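Local structure of D-alanyl-D-alanine carboxypeptidase (1XP4) at residues A[72-76]-A[105-109]; A[171-175]-A[359-363]; A[277-283]-A[313-319]; A[343-349]-A[367-373]. The protein probably removes the C-terminal D-alanine from peptidoglycan precursor peptides as a serine-type D-Ala-D-Ala carboxypeptidase, and so acts in regulating cell wall synthesis. All blocks are in the same frame, centred on the assembly; numbering follows the deposited sequence.

Interaction 1 of 4, residues A[72-76]-A[105-109]; sequences PYQLT and ANSAA
P72 faces S107 across the contact, and their CA atoms, 4.7 Å apart, mark the nearest approach of the two backbones. S107 OG is directed at the carbonyl oxygen of P72, a side-chain-to-backbone hydrogen bond modelled so short that its exact geometry is doubtful. The serine CB sits 3.3 Å from P72 O. Y73 starts away from the helix and bonds E87 through OH, but its carbonyl works within the turn: T76 OG1 donates to Y73 O at 2.7 Å, tilted 18° from the carbonyl plane. L75 starts toward the other segment. Its first torsion is trans (chi1 -175°), and the branch is carried out far enough for CD2 to come loosely beside N106 CB, 4.4 Å away. T76 divides its two branches: OG1 folds back to Y73, and the methyl CG2 is turned to S107, where the modelled fit is doubtful.

N106 OD1 accepts a hydrogen bond from K44, the predicted proton acceptor, and the N106 side chain lies close to S41, the predicted nucleophile. With S104 it spells the SxN motif expected of a penicillin-binding protein. The N106 amide thus faces the predicted catalytic centre. The backbone N of S107 is held by N83, and A105 occupies the N-cap position of helix 106-117. P72 and L75 both extend the packing along this helix to I110, P72 reaching E114 as well, whereas A108 turns away from helix 70-74 to lie on helix 93-103.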
loop_
_atom_site.group_PDB
_atom_site.type_symbol
_atom_site.label_atom_id
_atom_site.label_comp_id
_atom_site.label_asym_id
_atom_site.label_seq_id
_atom_site.Cartn_x
_atom_site.Cartn_y
_atom_site.Cartn_z
ATOM N N PRO A 72 -22.494 15.488 0.143
ATOM C CA PRO A 72 -21.521 15.131 1.175
ATOM C C PRO A 72 -21.835 15.817 2.492
ATOM O O PRO A 72 -21.605 15.269 3.561
ATOM C CB PRO A 72 -20.196 15.616 0.592
ATOM C CG PRO A 72 -20.444 15.616 -0.875
ATOM C CD PRO A 72 -21.825 16.178 -0.970
ATOM N N TYR A 73 -22.365 17.027 2.413
ATOM C CA TYR A 73 -22.666 17.771 3.617
ATOM C C TYR A 73 -23.802 17.164 4.425
ATOM O O TYR A 73 -23.697 17.025 5.644
ATOM C CB TYR A 73 -22.981 19.221 3.264
ATOM C CG TYR A 73 -23.479 20.034 4.431
ATOM C CD1 TYR A 73 -22.696 20.206 5.579
ATOM C CD2 TYR A 73 -24.745 20.610 4.403
ATOM C CE1 TYR A 73 -23.168 20.929 6.667
ATOM C CE2 TYR A 73 -25.228 21.334 5.481
ATOM C CZ TYR A 73 -24.441 21.490 6.610
ATOM O OH TYR A 73 -24.949 22.198 7.675
ATOM N N GLN A 74 -24.889 16.803 3.755
ATOM C CA GLN A 74 -26.027 16.215 4.451
ATOM C C GLN A 74 -25.673 14.860 5.019
ATOM O O GLN A 74 -26.131 14.485 6.093
ATOM C CB GLN A 74 -27.213 16.055 3.505
ATOM C CG GLN A 74 -28.031 17.314 3.289
ATOM C CD GLN A 74 -28.555 17.409 1.868
ATOM O OE1 GLN A 74 -28.709 16.393 1.179
ATOM N NE2 GLN A 74 -28.837 18.633 1.421
ATOM N N LEU A 75 -24.855 14.124 4.285
ATOM C CA LEU A 75 -24.454 12.799 4.710
ATOM C C LEU A 75 -23.862 12.799 6.115
ATOM O O LEU A 75 -23.703 11.746 6.732
ATOM C CB LEU A 75 -23.437 12.229 3.720
ATOM C CG LEU A 75 -22.981 10.787 3.918
ATOM C CD1 LEU A 75 -24.182 9.866 3.878
ATOM C CD2 LEU A 75 -21.997 10.416 2.834
ATOM N N THR A 76 -23.555 13.978 6.639
ATOM C CA THR A 76 -22.948 14.039 7.956
ATOM C C THR A 76 -23.861 14.394 9.116
ATOM O O THR A 76 -23.481 14.192 10.267
ATOM C CB THR A 76 -21.779 15.005 7.958
ATOM O OG1 THR A 76 -22.268 16.350 7.878
ATOM C CG2 THR A 76 -20.896 14.726 6.766
ATOM N N ALA A 105 -13.523 9.735 7.467
ATOM C CA ALA A 105 -14.660 10.612 7.177
ATOM C C ALA A 105 -15.075 10.451 5.712
ATOM O O ALA A 105 -14.292 10.744 4.801
ATOM C CB ALA A 105 -14.280 12.058 7.449
ATOM N N ASN A 106 -16.306 10.000 5.482
ATOM C CA ASN A 106 -16.788 9.795 4.115
ATOM C C ASN A 106 -17.011 11.091 3.334
ATOM O O ASN A 106 -16.764 11.143 2.127
ATOM C CB ASN A 106 -18.072 8.958 4.123
ATOM C CG ASN A 106 -17.850 7.557 4.674
ATOM O OD1 ASN A 106 -17.030 6.800 4.151
ATOM N ND2 ASN A 106 -18.579 7.207 5.731
ATOM N N SER A 107 -17.479 12.136 4.008
ATOM C CA SER A 107 -17.690 13.402 3.327
ATOM C C SER A 107 -16.358 13.999 2.915
ATOM O O SER A 107 -16.289 14.795 1.983
ATOM C CB SER A 107 -18.460 14.365 4.211
ATOM O OG SER A 107 -19.819 13.964 4.259
ATOM N N ALA A 108 -15.295 13.610 3.608
ATOM C CA ALA A 108 -13.962 14.075 3.249
ATOM C C ALA A 108 -13.613 13.418 1.902
ATOM O O ALA A 108 -13.167 14.083 0.965
ATOM C CB ALA A 108 -12.954 13.655 4.310
ATOM N N ALA A 109 -13.838 12.110 1.812
ATOM C CA ALA A 109 -13.557 11.364 0.591
ATOM C C ALA A 109 -14.359 11.903 -0.585
ATOM O O ALA A 109 -13.794 12.267 -1.620
ATOM C CB ALA A 109 -13.870 9.879 0.790
#

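Interaction 2 of 4, residues A[171-175]-A[359-363]; sequences YDVAI and QGYIT
Y171 and I362 make the tight part of this contact, their two side chains running antiparallel past one another. The CG2 methyl of I362 approaches the ring obliquely, 3.7 Å from Y171 CE1. The tyrosine swings off helix 170-183 with CG opposite the backbone N (chi1 -179°) and carries its hydroxyl along the loop backbone, where OH lies 3.5 Å from I362 CA. At the ring edge, near its plane, sits the carbonyl oxygen of Y361. One turn further on, I175 touches I362 as well: its CG1 is 3.8 Å from I362 CB and 3.6 Å from I362 O. The delta methyl of I362 slips in beside the helix, 4.2 Å from A174 CB, so three helical residues line one side of a single aliphatic side chain. Y361 starts out in the other direction and bonds D353 through its OH.

The side of Q359, an exposed residue, is more open. Its extended chain swings across the ring at about a right angle and brings little more than the amide nitrogen NE2 over one face of Y171, offset toward the rim. Amide and ring planes are 41° apart, so the two groups are not stacked flat.

Strand 26-31, an outer strand of the five-stranded sheet, lies beside both partners: backbone bonds tie G360 to I27 and I362 to G25, and Y171 is bonded to A33 just beyond it. Such packing of a C-terminal loop against a helix and the sheet edge of the carboxypeptidase domain is an interdomain junction, consistent with the two-domain build of PBP5-type enzymes.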
loop_
_atom_site.group_PDB
_atom_site.type_symbol
_atom_site.label_atom_id
_atom_site.label_comp_id
_atom_site.label_asym_id
_atom_site.label_seq_id
_atom_site.Cartn_x
_atom_site.Cartn_y
_atom_site.Cartn_z
ATOM N N TYR A 171 -5.528 -9.885 -2.161
ATOM C CA TYR A 171 -4.418 -9.809 -3.114
ATOM C C TYR A 171 -4.479 -8.438 -3.787
ATOM O O TYR A 171 -3.487 -7.701 -3.825
ATOM C CB TYR A 171 -4.579 -10.900 -4.173
ATOM C CG TYR A 171 -3.494 -10.960 -5.224
ATOM C CD1 TYR A 171 -2.331 -11.700 -5.010
ATOM C CD2 TYR A 171 -3.652 -10.323 -6.459
ATOM C CE1 TYR A 171 -1.353 -11.812 -6.000
ATOM C CE2 TYR A 171 -2.681 -10.429 -7.451
ATOM C CZ TYR A 171 -1.536 -11.177 -7.215
ATOM O OH TYR A 171 -0.577 -11.310 -8.194
ATOM N N ASP A 172 -5.654 -8.110 -4.323
ATOM C CA ASP A 172 -5.865 -6.831 -4.975
ATOM C C ASP A 172 -5.525 -5.681 -4.030
ATOM O O ASP A 172 -4.825 -4.738 -4.415
ATOM C CB ASP A 172 -7.316 -6.694 -5.433
ATOM C CG ASP A 172 -7.652 -7.613 -6.586
ATOM O OD1 ASP A 172 -6.775 -7.821 -7.449
ATOM O OD2 ASP A 172 -8.796 -8.113 -6.643
ATOM N N VAL A 173 -6.016 -5.761 -2.795
ATOM C CA VAL A 173 -5.751 -4.716 -1.810
ATOM C C VAL A 173 -4.255 -4.545 -1.585
ATOM O O VAL A 173 -3.759 -3.419 -1.523
ATOM C CB VAL A 173 -6.432 -5.025 -0.472
ATOM C CG1 VAL A 173 -6.151 -3.924 0.515
ATOM C CG2 VAL A 173 -7.931 -5.148 -0.676
ATOM N N ALA A 174 -3.541 -5.662 -1.465
ATOM C CA ALA A 174 -2.099 -5.632 -1.263
ATOM C C ALA A 174 -1.462 -4.793 -2.366
ATOM O O ALA A 174 -0.640 -3.915 -2.104
ATOM C CB ALA A 174 -1.539 -7.044 -1.299
ATOM N N ILE A 175 -1.844 -5.073 -3.606
ATOM C CA ILE A 175 -1.314 -4.337 -4.743
ATOM C C ILE A 175 -1.571 -2.837 -4.536
ATOM O O ILE A 175 -0.648 -2.026 -4.598
ATOM C CB ILE A 175 -1.958 -4.851 -6.060
ATOM C CG1 ILE A 175 -1.417 -6.262 -6.364
ATOM C CG2 ILE A 175 -1.690 -3.876 -7.205
ATOM C CD1 ILE A 175 -2.038 -6.977 -7.587
ATOM N N GLN A 359 0.827 -17.158 -4.925
ATOM C CA GLN A 359 1.195 -16.902 -6.315
ATOM C C GLN A 359 2.630 -16.370 -6.332
ATOM O O GLN A 359 3.135 -15.936 -7.364
ATOM C CB GLN A 359 0.244 -15.880 -6.940
ATOM C CG GLN A 359 -1.209 -16.175 -6.649
ATOM C CD GLN A 359 -2.153 -15.380 -7.518
ATOM O OE1 GLN A 359 -2.302 -15.664 -8.706
ATOM N NE2 GLN A 359 -2.795 -14.373 -6.934
ATOM N N GLY A 360 3.271 -16.413 -5.165
ATOM C CA GLY A 360 4.644 -15.958 -5.029
ATOM C C GLY A 360 4.788 -14.465 -4.808
ATOM O O GLY A 360 5.184 -14.017 -3.728
ATOM N N TYR A 361 4.466 -13.696 -5.844
ATOM C CA TYR A 361 4.565 -12.246 -5.803
ATOM C C TYR A 361 3.291 -11.576 -6.312
ATOM O O TYR A 361 2.581 -12.137 -7.150
ATOM C CB TYR A 361 5.750 -11.789 -6.658
ATOM C CG TYR A 361 7.105 -12.130 -6.085
ATOM C CD1 TYR A 361 7.555 -13.446 -6.031
ATOM C CD2 TYR A 361 7.920 -11.131 -5.558
ATOM C CE1 TYR A 361 8.788 -13.759 -5.459
ATOM C CE2 TYR A 361 9.146 -11.426 -4.988
ATOM C CZ TYR A 361 9.577 -12.739 -4.935
ATOM O OH TYR A 361 10.782 -13.023 -4.337
ATOM N N ILE A 362 2.999 -10.378 -5.804
ATOM C CA ILE A 362 1.821 -9.634 -6.248
ATOM C C ILE A 362 2.196 -8.759 -7.444
ATOM O O ILE A 362 1.458 -7.857 -7.832
ATOM C CB ILE A 362 1.251 -8.716 -5.135
ATOM C CG1 ILE A 362 2.321 -7.726 -4.666
ATOM C CG2 ILE A 362 0.728 -9.558 -3.985
ATOM C CD1 ILE A 362 1.762 -6.564 -3.860
ATOM N N THR A 363 3.361 -9.033 -8.015
ATOM C CA THR A 363 3.864 -8.302 -9.170
ATOM C C THR A 363 4.511 -9.321 -10.106
ATOM O O THR A 363 5.057 -10.320 -9.649
ATOM C CB THR A 363 4.901 -7.231 -8.732
ATOM O OG1 THR A 363 5.425 -6.562 -9.882
ATOM C CG2 THR A 363 6.040 -7.864 -7.966
#

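Interaction 3 of 4, residues A[277-283]-A[313-319]; sequences TFTLRKI and IYLIERV
K282 lies over one face of the Y314 ring, its CB making a CH-pi contact 3.8 Å from the centroid and 29° off the normal. The aliphatic chain continues across the ring toward the phenol end, where K282 CD is 3.3 Å from Y314 OH; the carbonyl oxygen of L280 sits at the ring edge. At the far end of the strand pair, R318 runs alongside F278, both pointing the same way, with guanidinium and ring planes 65° apart. The phenyl CZ comes over one face of the guanidinium, T277 CG2 lies above one face of the phenyl ring, and R318 NH1 forms a salt bridge with D355. R281 keeps its guanidinium edge-on to E317: its chain, extended from CG to NE, takes NH1 to 4.0 Å from E317 OE2, a long salt bridge on the face opposite Y314 and F278.

Between the two sets of side chains the strands form an antiparallel pair, their axes inclined at 140°. T279 and E317 exchange backbone bonds (E317 N to T279 O, 2.8 Å), as do R281 and L315, the bond R281 N to L315 O measuring 3.1 Å. I283 N adds another to I313 O, whereas the bond from V319 N to T277 O is weak. I283 crosses L315 at about a right angle, CD1 meeting L315 CD1 at 3.5 Å.

Strand 278-284 follows directly on helix 262-277 and forms a two-stranded sheet with strand 313-318. On one face F278 and I316 rest on L28 of strand 26-31, whereas the other end of the pair faces strand 368-373.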
loop_
_atom_site.group_PDB
_atom_site.type_symbol
_atom_site.label_atom_id
_atom_site.label_comp_id
_atom_site.label_asym_id
_atom_site.label_seq_id
_atom_site.Cartn_x
_atom_site.Cartn_y
_atom_site.Cartn_z
ATOM N N THR A 277 9.292 -16.508 11.038
ATOM C CA THR A 277 9.423 -17.371 9.859
ATOM C C THR A 277 10.351 -16.869 8.749
ATOM O O THR A 277 10.943 -17.665 8.023
ATOM C CB THR A 277 8.057 -17.600 9.197
ATOM O OG1 THR A 277 7.119 -18.062 10.174
ATOM C CG2 THR A 277 8.183 -18.610 8.056
ATOM N N PHE A 278 10.441 -15.552 8.598
ATOM C CA PHE A 278 11.269 -14.944 7.562
ATOM C C PHE A 278 12.197 -13.905 8.144
ATOM O O PHE A 278 11.905 -13.297 9.170
ATOM C CB PHE A 278 10.397 -14.263 6.523
ATOM C CG PHE A 278 9.459 -15.182 5.825
ATOM C CD1 PHE A 278 9.915 -16.036 4.832
ATOM C CD2 PHE A 278 8.106 -15.179 6.141
ATOM C CE1 PHE A 278 9.037 -16.871 4.161
ATOM C CE2 PHE A 278 7.216 -16.013 5.476
ATOM C CZ PHE A 278 7.681 -16.859 4.485
ATOM N N THR A 279 13.305 -13.681 7.457
ATOM C CA THR A 279 14.291 -12.712 7.901
ATOM C C THR A 279 15.006 -12.118 6.693
ATOM O O THR A 279 14.900 -12.639 5.591
ATOM C CB THR A 279 15.324 -13.383 8.817
ATOM O OG1 THR A 279 16.385 -12.471 9.088
ATOM C CG2 THR A 279 15.902 -14.618 8.150
ATOM N N LEU A 280 15.719 -11.020 6.900
ATOM C CA LEU A 280 16.464 -10.380 5.821
ATOM C C LEU A 280 17.945 -10.675 6.001
ATOM O O LEU A 280 18.578 -10.122 6.900
ATOM C CB LEU A 280 16.268 -8.858 5.835
ATOM C CG LEU A 280 14.917 -8.234 5.483
ATOM C CD1 LEU A 280 15.035 -6.725 5.600
ATOM C CD2 LEU A 280 14.495 -8.634 4.066
ATOM N N ARG A 281 18.496 -11.551 5.165
ATOM C CA ARG A 281 19.912 -11.870 5.253
ATOM C C ARG A 281 20.633 -10.983 4.244
ATOM O O ARG A 281 20.228 -10.910 3.087
ATOM C CB ARG A 281 20.157 -13.347 4.929
ATOM C CG ARG A 281 21.589 -13.790 5.217
ATOM C CD ARG A 281 21.830 -15.280 4.966
ATOM N NE ARG A 281 23.199 -15.658 5.325
ATOM C CZ ARG A 281 23.724 -16.867 5.135
ATOM N NH1 ARG A 281 22.990 -17.830 4.587
ATOM N NH2 ARG A 281 24.982 -17.114 5.489
ATOM N N LYS A 282 21.680 -10.289 4.686
ATOM C CA LYS A 282 22.435 -9.414 3.794
ATOM C C LYS A 282 23.357 -10.276 2.941
ATOM O O LYS A 282 24.156 -11.048 3.469
ATOM C CB LYS A 282 23.251 -8.398 4.603
ATOM C CG LYS A 282 23.943 -7.321 3.764
ATOM C CD LYS A 282 24.371 -6.118 4.605
ATOM C CE LYS A 282 25.344 -6.509 5.710
ATOM N NZ LYS A 282 25.681 -5.361 6.600
ATOM N N ILE A 283 23.233 -10.148 1.621
ATOM C CA ILE A 283 24.048 -10.933 0.699
ATOM C C ILE A 283 25.209 -10.161 0.088
ATOM O O ILE A 283 26.269 -10.729 -0.161
ATOM C CB ILE A 283 23.199 -11.521 -0.456
ATOM C CG1 ILE A 283 22.508 -10.398 -1.232
ATOM C CG2 ILE A 283 22.202 -12.521 0.099
ATOM C CD1 ILE A 283 21.834 -10.859 -2.514
ATOM N N ILE A 313 22.465 -4.731 0.034
ATOM C CA ILE A 313 21.426 -5.574 -0.530
ATOM C C ILE A 313 21.036 -6.717 0.394
ATOM O O ILE A 313 21.887 -7.473 0.861
ATOM C CB ILE A 313 21.870 -6.138 -1.894
ATOM C CG1 ILE A 313 22.150 -4.976 -2.853
ATOM C CG2 ILE A 313 20.791 -7.052 -2.470
ATOM C CD1 ILE A 313 22.582 -5.402 -4.243
ATOM N N TYR A 314 19.734 -6.817 0.658
ATOM C CA TYR A 314 19.174 -7.866 1.502
ATOM C C TYR A 314 18.118 -8.642 0.716
ATOM O O TYR A 314 17.568 -8.142 -0.271
ATOM C CB TYR A 314 18.513 -7.277 2.759
ATOM C CG TYR A 314 19.457 -6.621 3.739
ATOM C CD1 TYR A 314 19.979 -5.354 3.496
ATOM C CD2 TYR A 314 19.815 -7.266 4.921
ATOM C CE1 TYR A 314 20.835 -4.738 4.413
ATOM C CE2 TYR A 314 20.670 -6.663 5.845
ATOM C CZ TYR A 314 21.175 -5.398 5.584
ATOM O OH TYR A 314 22.013 -4.796 6.497
ATOM N N LEU A 315 17.844 -9.863 1.166
ATOM C CA LEU A 315 16.847 -10.727 0.541
ATOM C C LEU A 315 16.018 -11.374 1.635
ATOM O O LEU A 315 16.504 -11.578 2.749
ATOM C CB LEU A 315 17.512 -11.839 -0.263
ATOM C CG LEU A 315 18.465 -11.496 -1.401
ATOM C CD1 LEU A 315 18.935 -12.785 -1.987
ATOM C CD2 LEU A 315 17.788 -10.655 -2.459
ATOM N N ILE A 316 14.768 -11.692 1.320
ATOM C CA ILE A 316 13.909 -12.353 2.287
ATOM C C ILE A 316 14.326 -13.819 2.277
ATOM O O ILE A 316 14.523 -14.396 1.212
ATOM C CB ILE A 316 12.429 -12.269 1.891
ATOM C CG1 ILE A 316 12.044 -10.827 1.600
ATOM C CG2 ILE A 316 11.561 -12.791 3.028
ATOM C CD1 ILE A 316 10.576 -10.668 1.328
ATOM N N GLU A 317 14.473 -14.418 3.452
ATOM C CA GLU A 317 14.867 -15.818 3.542
ATOM C C GLU A 317 14.098 -16.508 4.664
ATOM O O GLU A 317 14.014 -15.993 5.783
ATOM C CB GLU A 317 16.378 -15.929 3.798
ATOM C CG GLU A 317 16.916 -17.361 3.847
ATOM C CD GLU A 317 18.405 -17.421 4.192
ATOM O OE1 GLU A 317 18.817 -16.743 5.159
ATOM O OE2 GLU A 317 19.159 -18.152 3.508
ATOM N N ARG A 318 13.516 -17.662 4.360
ATOM C CA ARG A 318 13.049 -18.516 5.406
ATOM C C ARG A 318 14.219 -18.926 6.328
ATOM O O ARG A 318 15.387 -18.950 5.951
ATOM C CB ARG A 318 12.363 -19.699 4.759
ATOM C CG ARG A 318 10.922 -19.873 5.220
ATOM C CD ARG A 318 10.282 -21.119 4.611
ATOM N NE ARG A 318 8.857 -21.130 4.882
ATOM C CZ ARG A 318 8.068 -20.706 3.893
ATOM N NH1 ARG A 318 8.586 -20.338 2.751
ATOM N NH2 ARG A 318 6.750 -20.705 4.051
ATOM N N VAL A 319 13.928 -19.105 7.619
ATOM C CA VAL A 319 15.006 -19.454 8.541
ATOM C C VAL A 319 15.061 -20.963 8.819
ATOM O O VAL A 319 14.087 -21.570 9.224
ATOM C CB VAL A 319 14.768 -18.737 9.898
ATOM C CG1 VAL A 319 14.043 -17.406 9.730
ATOM C CG2 VAL A 319 13.995 -19.587 10.883
#

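Interaction 4 of 4, residues A[343-349]-A[367-373]; sequences GTVVGHL and PSFEMVA
L349 and F369 bind each other through both backbone bonds of a hydrogen-bonded antiparallel pair: L349 N to F369 O and F369 N to L349 O are each 2.7 Å, the first almost straight at 172°. Further along, M371 N donates to G347 O at 2.9 Å, approaching from above the carbonyl plane. The M371 carbonyl in turn is shared by two donors, V346 N in its plane at 2.9 Å and G347 N more weakly. Beyond them A373 N bonds T344 O, and G343 N closes the end on A373 O.

V346 and G347 both facing M371 make a classic beta bulge, which shifts the register by one residue; the side chains of V345 and V372, the pair next to it, diverge. G343, before the bulge, has backbone angles at which a beta carbon would press on the preceding carbonyl. Strand 345-350 is an outermost strand of a small antiparallel sheet in the C-terminal domain, with 368-373 in the middle and 307-308 beyond.

On one face H348 and E370 extend together in the same direction, ring and carboxylate planes 39° apart; the bond from H348 NE2 to E370 OE2, 3.5 Å, is weak. The methyls of V345 pack across the same carboxylate, CG1 being 3.5 Å from E370 OE2. On the opposite face the selenomethionine M371, folded back on itself at its middle bonds, curls its selenium to 3.8 Å from L349 CD1. L349 also lies on I313 of strand 313-318, and V346 sets CG2 against the methyl of A373.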
loop_
_atom_site.group_PDB
_atom_site.type_symbol
_atom_site.label_atom_id
_atom_site.label_comp_id
_atom_site.label_asym_id
_atom_site.label_seq_id
_atom_site.Cartn_x
_atom_site.Cartn_y
_atom_site.Cartn_z
ATOM N N GLY A 343 29.401 5.008 -11.071
ATOM C CA GLY A 343 28.113 5.175 -10.429
ATOM C C GLY A 343 26.956 4.800 -11.332
ATOM O O GLY A 343 25.884 4.408 -10.865
ATOM N N THR A 344 27.172 4.925 -12.635
ATOM C CA THR A 344 26.141 4.598 -13.602
ATOM C C THR A 344 25.758 3.126 -13.453
ATOM O O THR A 344 26.607 2.276 -13.157
ATOM C CB THR A 344 26.628 4.883 -15.049
ATOM O OG1 THR A 344 27.673 3.968 -15.398
ATOM C CG2 THR A 344 27.167 6.312 -15.158
ATOM N N VAL A 345 24.471 2.837 -13.633
ATOM C CA VAL A 345 23.958 1.476 -13.526
ATOM C C VAL A 345 24.581 0.641 -14.643
ATOM O O VAL A 345 24.595 1.059 -15.801
ATOM C CB VAL A 345 22.427 1.470 -13.670
ATOM C CG1 VAL A 345 21.880 0.081 -13.393
ATOM C CG2 VAL A 345 21.823 2.482 -12.719
ATOM N N VAL A 346 25.096 -0.536 -14.309
ATOM C CA VAL A 346 25.730 -1.363 -15.329
ATOM C C VAL A 346 25.206 -2.796 -15.402
ATOM O O VAL A 346 25.569 -3.560 -16.299
ATOM C CB VAL A 346 27.255 -1.388 -15.120
ATOM C CG1 VAL A 346 27.933 -1.986 -16.330
ATOM C CG2 VAL A 346 27.762 0.022 -14.905
ATOM N N GLY A 347 24.342 -3.158 -14.466
ATOM C CA GLY A 347 23.795 -4.499 -14.464
ATOM C C GLY A 347 22.796 -4.656 -13.344
ATOM O O GLY A 347 22.509 -3.696 -12.632
ATOM N N HIS A 348 22.269 -5.865 -13.181
ATOM C CA HIS A 348 21.298 -6.127 -12.133
ATOM C C HIS A 348 21.492 -7.478 -11.465
ATOM O O HIS A 348 21.839 -8.462 -12.116
ATOM C CB HIS A 348 19.877 -6.032 -12.697
ATOM C CG HIS A 348 19.445 -4.630 -13.008
ATOM N ND1 HIS A 348 19.783 -3.982 -14.179
ATOM C CD2 HIS A 348 18.738 -3.735 -12.274
ATOM C CE1 HIS A 348 19.304 -2.749 -14.153
ATOM N NE2 HIS A 348 18.667 -2.575 -13.006
ATOM N N LEU A 349 21.285 -7.508 -10.153
ATOM C CA LEU A 349 21.388 -8.734 -9.365
ATOM C C LEU A 349 19.947 -9.174 -9.153
ATOM O O LEU A 349 19.194 -8.493 -8.462
ATOM C CB LEU A 349 22.021 -8.449 -8.002
ATOM C CG LEU A 349 23.436 -8.925 -7.673
ATOM C CD1 LEU A 349 23.764 -8.554 -6.233
ATOM C CD2 LEU A 349 23.531 -10.426 -7.853
ATOM N N PRO A 367 12.414 -9.595 -7.778
ATOM C CA PRO A 367 13.468 -8.680 -7.325
ATOM C C PRO A 367 14.810 -8.683 -8.044
ATOM O O PRO A 367 15.477 -9.714 -8.176
ATOM C CB PRO A 367 13.606 -9.014 -5.842
ATOM C CG PRO A 367 13.215 -10.453 -5.779
ATOM C CD PRO A 367 12.005 -10.490 -6.681
ATOM N N SER A 368 15.191 -7.499 -8.507
ATOM C CA SER A 368 16.455 -7.287 -9.187
ATOM C C SER A 368 16.984 -5.981 -8.609
ATOM O O SER A 368 16.265 -4.985 -8.534
ATOM C CB SER A 368 16.253 -7.156 -10.702
ATOM O OG SER A 368 15.783 -5.870 -11.063
ATOM N N PHE A 369 18.239 -5.996 -8.185
ATOM C CA PHE A 369 18.854 -4.819 -7.600
ATOM C C PHE A 369 19.955 -4.299 -8.518
ATOM O O PHE A 369 20.767 -5.071 -9.029
ATOM C CB PHE A 369 19.403 -5.185 -6.224
ATOM C CG PHE A 369 18.467 -6.042 -5.418
ATOM C CD1 PHE A 369 18.467 -7.424 -5.567
ATOM C CD2 PHE A 369 17.555 -5.465 -4.537
ATOM C CE1 PHE A 369 17.567 -8.221 -4.847
ATOM C CE2 PHE A 369 16.655 -6.251 -3.814
ATOM C CZ PHE A 369 16.660 -7.631 -3.969
ATOM N N GLU A 370 19.975 -2.988 -8.733
ATOM C CA GLU A 370 20.965 -2.382 -9.612
ATOM C C GLU A 370 22.393 -2.447 -9.094
ATOM O O GLU A 370 22.662 -2.236 -7.912
ATOM C CB GLU A 370 20.585 -0.931 -9.911
ATOM C CG GLU A 370 19.240 -0.802 -10.604
ATOM C CD GLU A 370 18.923 0.616 -11.041
ATOM O OE1 GLU A 370 18.963 1.531 -10.183
ATOM O OE2 GLU A 370 18.627 0.807 -12.244
HETATM N N MSE A 371 23.302 -2.766 -10.007
HETATM C CA MSE A 371 24.717 -2.863 -9.704
HETATM C C MSE A 371 25.415 -1.775 -10.498
HETATM O O MSE A 371 25.349 -1.722 -11.726
HETATM C CB MSE A 371 25.246 -4.243 -10.071
HETATM C CG MSE A 371 24.679 -5.344 -9.189
HETATM SE SE MSE A 371 25.330 -5.292 -7.371
HETATM C CE MSE A 371 27.011 -6.179 -7.651
ATOM N N VAL A 372 26.089 -0.914 -9.759
ATOM C CA VAL A 372 26.771 0.244 -10.296
ATOM C C VAL A 372 28.236 0.057 -10.679
ATOM O O VAL A 372 28.921 -0.826 -10.166
ATOM C CB VAL A 372 26.632 1.384 -9.266
ATOM C CG1 VAL A 372 27.661 2.443 -9.495
ATOM C CG2 VAL A 372 25.234 1.958 -9.338
ATOM N N ALA A 373 28.702 0.904 -11.595
ATOM C CA ALA A 373 30.094 0.889 -12.045
ATOM C C ALA A 373 30.908 1.642 -10.997
ATOM O O ALA A 373 30.560 2.772 -10.646
ATOM C CB ALA A 373 30.207 1.593 -13.382
#

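Interaction 1 belongs to the catalytic end of the molecule, where N106 adjoins the predicted active-site residues S41 and K44; interactions 3 and 4 lie across the chain's centre from it, their centres about 45 and 48 Å away. Interaction 2 stands between, with its centre about 31 Å from that of interaction 1. It adjoins interaction 4 where Y361 CE2 packs 3.5 Å from P367 CD. Interactions 3 and 4 are about 20 Å apart between centres but share an apolar seam, with L315 CD2 3.4 Å from F369 CE1. Along the chain, interaction 3 is nested within the long loop closed by 171-175 and 359-363, whereas interaction 4 crosses that closure.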